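Local coordinates for protein putative oxidoreductase (Jannaschia sp., PDB 3C24) that probably binds a nicotinamide adenine dinucleotide cofactor through a Rossmann-type domain and catalyses a redox reaction whose substrate is not established, at residues I116-P127 and A146-G157. Sequence-based numbering, arbitrary orientation.
Sequences ITYFIGHPCHPP and AKQAIVCALMQG
Two backbone N-H groups grip the carbonyl oxygen of Tyr118: Gln156 N lies in the carbonyl plane on a lone pair, whereas Met155 N, 2.9 Å from Tyr118 O, is tilted from that plane. With Met155 and Gln156 both facing Tyr118, this is a classic beta bulge, and it shows how one extra residue can be absorbed without losing the ladder. The bulge puts two side chains beside Tyr118. The selenium of the selenomethionine at Met155 makes an oblique Met-aromatic contact, 4.8 Å from the ring centroid, and the Gln156 amide runs alongside with its plane 64° from the ring. CG of Gln156 sits between its own backbone N and carbonyl carbon (chi1 75°), and the extended chain carries NE2 back to Ile116 O (2.9 Å), a nearly straight bond that arrives from above the carbonyl plane. NE2 also donates to Arg113 O. With an alanine here, Ile116 O and Arg113 O would probably both lose this donor, and the tyrosine ring its amide neighbour beside CD2. Beyond the bulge, strands 117-123 and 148-156 pair antiparallel, with reciprocal backbone bonds at Ile120-Ala153 and His122-Val151. Strand 148-156 thus runs against the parallel strands of the Rossmann-like sheet, while 117-123 pairs on its other side with parallel strand 96-99. On the Phe119 side, helix 160-172 covers the sheet; the Ala153 oxygen lies over one face of the phenylalanine ring, and Cys152 SG approaches its edge, 5.0 Å from the centroid. Past the last ladder pair, Cys124 N still reaches Ala149 O, and Gln148 OE1 takes a weak bond from His125 N (2.9 Å), while Gln148 NE2 donates to Trp173 O. A water links His125 O to Ala149 N, and Phe227 of the second subunit packs on Cys124.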
loop_
_atom_site.group_PDB
_atom_site.type_symbol
_atom_site.label_atom_id
_atom_site.label_comp_id
_atom_site.label_asym_id
_atom_site.label_seq_id
_atom_site.Cartn_x
_atom_site.Cartn_y
_atom_site.Cartn_z
ATOM N N ILE A 116 -15.741 31.425 -20.925
ATOM C CA ILE A 116 -16.247 30.490 -19.910
ATOM C C ILE A 116 -15.056 30.044 -19.017
ATOM O O ILE A 116 -13.891 30.294 -19.319
ATOM C CB ILE A 116 -17.082 29.288 -20.444
ATOM C CG1 ILE A 116 -16.291 28.403 -21.439
ATOM C CG2 ILE A 116 -18.390 29.803 -21.104
ATOM C CD1 ILE A 116 -15.365 27.379 -20.843
ATOM N N THR A 117 -15.379 29.357 -17.931
ATOM C CA THR A 117 -14.388 28.882 -16.983
ATOM C C THR A 117 -14.286 27.378 -17.090
ATOM O O THR A 117 -15.302 26.694 -17.220
ATOM C CB THR A 117 -14.828 29.235 -15.547
ATOM O OG1 THR A 117 -14.743 30.653 -15.351
ATOM C CG2 THR A 117 -13.997 28.479 -14.482
ATOM N N TYR A 118 -13.061 26.888 -17.067
ATOM C CA TYR A 118 -12.771 25.460 -16.955
ATOM C C TYR A 118 -12.110 25.269 -15.616
ATOM O O TYR A 118 -11.109 25.927 -15.286
ATOM C CB TYR A 118 -11.823 24.970 -18.082
ATOM C CG TYR A 118 -12.444 24.783 -19.440
ATOM C CD1 TYR A 118 -13.540 24.005 -19.615
ATOM C CD2 TYR A 118 -11.796 25.254 -20.580
ATOM C CE1 TYR A 118 -14.073 23.811 -20.886
ATOM C CE2 TYR A 118 -12.327 25.065 -21.845
ATOM C CZ TYR A 118 -13.434 24.335 -22.004
ATOM O OH TYR A 118 -13.910 24.135 -23.292
ATOM N N PHE A 119 -12.694 24.362 -14.850
ATOM C CA PHE A 119 -12.242 24.012 -13.524
ATOM C C PHE A 119 -12.098 22.505 -13.493
ATOM O O PHE A 119 -12.997 21.797 -13.908
ATOM C CB PHE A 119 -13.248 24.490 -12.486
ATOM C CG PHE A 119 -12.770 24.340 -11.058
ATOM C CD1 PHE A 119 -12.937 23.145 -10.366
ATOM C CD2 PHE A 119 -12.198 25.388 -10.389
ATOM C CE1 PHE A 119 -12.478 23.014 -9.067
ATOM C CE2 PHE A 119 -11.759 25.237 -9.101
ATOM C CZ PHE A 119 -11.926 24.056 -8.442
ATOM N N ILE A 120 -10.973 22.069 -12.962
ATOM C CA ILE A 120 -10.618 20.621 -12.823
ATOM C C ILE A 120 -10.530 20.259 -11.355
ATOM O O ILE A 120 -9.858 20.916 -10.561
ATOM C CB ILE A 120 -9.305 20.227 -13.536
ATOM C CG1 ILE A 120 -9.204 20.839 -14.925
ATOM C CG2 ILE A 120 -9.209 18.721 -13.564
ATOM C CD1 ILE A 120 -7.813 20.641 -15.549
ATOM N N GLY A 121 -11.190 19.151 -10.984
ATOM C CA GLY A 121 -11.054 18.590 -9.649
ATOM C C GLY A 121 -10.805 17.101 -9.706
ATOM O O GLY A 121 -11.128 16.466 -10.691
ATOM N N HIS A 122 -10.106 16.584 -8.704
ATOM C CA HIS A 122 -9.916 15.136 -8.595
ATOM C C HIS A 122 -9.697 14.746 -7.156
ATOM O O HIS A 122 -8.941 15.418 -6.461
ATOM C CB HIS A 122 -8.734 14.717 -9.440
ATOM C CG HIS A 122 -8.795 13.274 -9.825
ATOM N ND1 HIS A 122 -9.544 12.840 -10.897
ATOM C CD2 HIS A 122 -8.329 12.165 -9.207
ATOM C CE1 HIS A 122 -9.443 11.523 -10.980
ATOM N NE2 HIS A 122 -8.713 11.090 -9.970
ATOM N N PRO A 123 -10.337 13.642 -6.690
ATOM C CA PRO A 123 -10.140 13.248 -5.308
ATOM C C PRO A 123 -8.781 12.598 -5.100
ATOM O O PRO A 123 -8.202 12.037 -6.045
ATOM C CB PRO A 123 -11.243 12.225 -5.083
ATOM C CG PRO A 123 -11.705 11.806 -6.383
ATOM C CD PRO A 123 -11.384 12.858 -7.386
ATOM N N CYS A 124 -8.263 12.693 -3.882
ATOM C CA CYS A 124 -7.032 11.961 -3.531
ATOM C C CYS A 124 -7.385 10.512 -3.190
ATOM O O CYS A 124 -6.569 9.606 -3.309
ATOM C CB CYS A 124 -6.281 12.566 -2.345
ATOM S SG CYS A 124 -5.536 14.185 -2.680
ATOM N N HIS A 125 -8.638 10.357 -2.782
ATOM C CA HIS A 125 -9.243 9.153 -2.202
ATOM C C HIS A 125 -8.872 9.085 -0.687
ATOM O O HIS A 125 -7.854 9.655 -0.262
ATOM C CB HIS A 125 -8.844 7.857 -2.890
ATOM C CG HIS A 125 -9.169 7.864 -4.318
ATOM N ND1 HIS A 125 -10.455 8.016 -4.799
ATOM C CD2 HIS A 125 -8.358 7.802 -5.395
ATOM C CE1 HIS A 125 -10.416 8.016 -6.128
ATOM N NE2 HIS A 125 -9.161 7.910 -6.511
ATOM N N PRO A 126 -9.702 8.396 0.132
ATOM C CA PRO A 126 -9.313 8.345 1.533
ATOM C C PRO A 126 -7.922 7.730 1.729
ATOM O O PRO A 126 -7.506 6.821 0.995
ATOM C CB PRO A 126 -10.441 7.537 2.178
ATOM C CG PRO A 126 -11.597 7.695 1.224
ATOM C CD PRO A 126 -11.038 7.812 -0.125
ATOM N N PRO A 127 -7.200 8.175 2.743
ATOM C CA PRO A 127 -5.862 7.619 2.941
ATOM C C PRO A 127 -5.787 6.210 3.493
ATOM O O PRO A 127 -6.664 5.753 4.218
ATOM C CB PRO A 127 -5.258 8.538 3.975
ATOM C CG PRO A 127 -6.403 9.139 4.739
ATOM C CD PRO A 127 -7.553 9.215 3.715
ATOM N N ALA A 146 -15.693 8.065 3.899
ATOM C CA ALA A 146 -14.437 8.334 4.625
ATOM C C ALA A 146 -13.885 9.680 4.206
ATOM O O ALA A 146 -14.062 10.099 3.073
ATOM C CB ALA A 146 -13.386 7.221 4.378
ATOM N N LYS A 147 -13.213 10.342 5.141
ATOM C CA LYS A 147 -12.600 11.659 4.903
ATOM C C LYS A 147 -11.474 11.495 3.865
ATOM O O LYS A 147 -10.753 10.501 3.860
ATOM C CB LYS A 147 -12.028 12.255 6.200
ATOM C CG LYS A 147 -13.032 12.527 7.310
ATOM C CD LYS A 147 -12.321 13.020 8.563
ATOM C CE LYS A 147 -11.529 11.927 9.275
ATOM N NZ LYS A 147 -12.395 10.776 9.729
ATOM N N GLN A 148 -11.300 12.514 3.020
ATOM C CA GLN A 148 -10.227 12.530 2.033
ATOM C C GLN A 148 -9.871 13.956 1.719
ATOM O O GLN A 148 -10.666 14.861 1.961
ATOM C CB GLN A 148 -10.670 11.861 0.732
ATOM C CG GLN A 148 -11.712 12.681 -0.068
ATOM C CD GLN A 148 -12.069 12.006 -1.387
ATOM O OE1 GLN A 148 -11.222 11.384 -2.037
ATOM N NE2 GLN A 148 -13.335 12.128 -1.802
ATOM N N ALA A 149 -8.685 14.122 1.174
ATOM C CA ALA A 149 -8.265 15.394 0.593
ATOM C C ALA A 149 -8.614 15.363 -0.930
ATOM O O ALA A 149 -8.883 14.310 -1.515
ATOM C CB ALA A 149 -6.732 15.564 0.772
ATOM N N ILE A 150 -8.639 16.528 -1.564
ATOM C CA ILE A 150 -8.849 16.635 -3.007
ATOM C C ILE A 150 -7.856 17.646 -3.599
ATOM O O ILE A 150 -7.212 18.409 -2.866
ATOM C CB ILE A 150 -10.295 17.054 -3.353
ATOM C CG1 ILE A 150 -10.576 18.502 -2.925
ATOM C CG2 ILE A 150 -11.321 16.092 -2.675
ATOM C CD1 ILE A 150 -11.995 18.996 -3.398
ATOM N N VAL A 151 -7.740 17.611 -4.929
ATOM C CA VAL A 151 -6.886 18.552 -5.680
ATOM C C VAL A 151 -7.703 19.239 -6.759
ATOM O O VAL A 151 -8.550 18.607 -7.419
ATOM C CB VAL A 151 -5.637 17.864 -6.309
ATOM C CG1 VAL A 151 -4.669 17.401 -5.213
ATOM C CG2 VAL A 151 -6.060 16.722 -7.259
ATOM N N CYS A 152 -7.479 20.538 -6.916
ATOM C CA CYS A 152 -8.223 21.339 -7.878
ATOM C C CYS A 152 -7.348 22.323 -8.595
ATOM O O CYS A 152 -6.385 22.841 -8.039
ATOM C CB CYS A 152 -9.292 22.167 -7.152
ATOM S SG CYS A 152 -10.510 21.262 -6.147
ATOM N N ALA A 153 -7.741 22.615 -9.831
ATOM C CA ALA A 153 -7.087 23.603 -10.645
ATOM C C ALA A 153 -8.051 24.460 -11.416
ATOM O O ALA A 153 -9.045 23.979 -11.978
ATOM C CB ALA A 153 -6.177 22.923 -11.654
ATOM N N LEU A 154 -7.772 25.751 -11.418
ATOM C CA LEU A 154 -8.466 26.685 -12.279
ATOM C C LEU A 154 -7.717 26.675 -13.600
ATOM O O LEU A 154 -6.584 27.182 -13.725
ATOM C CB LEU A 154 -8.502 28.093 -11.689
ATOM C CG LEU A 154 -9.273 29.142 -12.471
ATOM C CD1 LEU A 154 -10.810 28.776 -12.638
ATOM C CD2 LEU A 154 -9.107 30.501 -11.749
HETATM N N MSE A 155 -8.315 26.032 -14.601
HETATM C CA MSE A 155 -7.659 25.906 -15.915
HETATM C C MSE A 155 -7.739 27.210 -16.670
HETATM O O MSE A 155 -6.813 27.615 -17.356
HETATM C CB MSE A 155 -8.276 24.768 -16.738
HETATM C CG MSE A 155 -7.762 24.697 -18.142
HETATM SE SE MSE A 155 -8.628 23.193 -19.000
HETATM C CE MSE A 155 -7.993 23.462 -20.788
ATOM N N GLN A 156 -8.906 27.815 -16.608
ATOM C CA GLN A 156 -9.093 29.117 -17.213
ATOM C C GLN A 156 -10.293 29.794 -16.591
ATOM O O GLN A 156 -11.229 29.159 -16.097
ATOM C CB GLN A 156 -9.236 29.006 -18.737
ATOM C CG GLN A 156 -10.501 28.512 -19.206
ATOM C CD GLN A 156 -10.691 28.704 -20.703
ATOM O OE1 GLN A 156 -9.897 28.217 -21.490
ATOM N NE2 GLN A 156 -11.812 29.323 -21.095
ATOM N N GLY A 157 -10.273 31.107 -16.622
ATOM C CA GLY A 157 -11.395 31.892 -16.102
ATOM C C GLY A 157 -10.998 32.807 -14.978
ATOM O O GLY A 157 -9.844 32.808 -14.530
HETATM O O HOH W 1 -6.911 11.802 1.196
#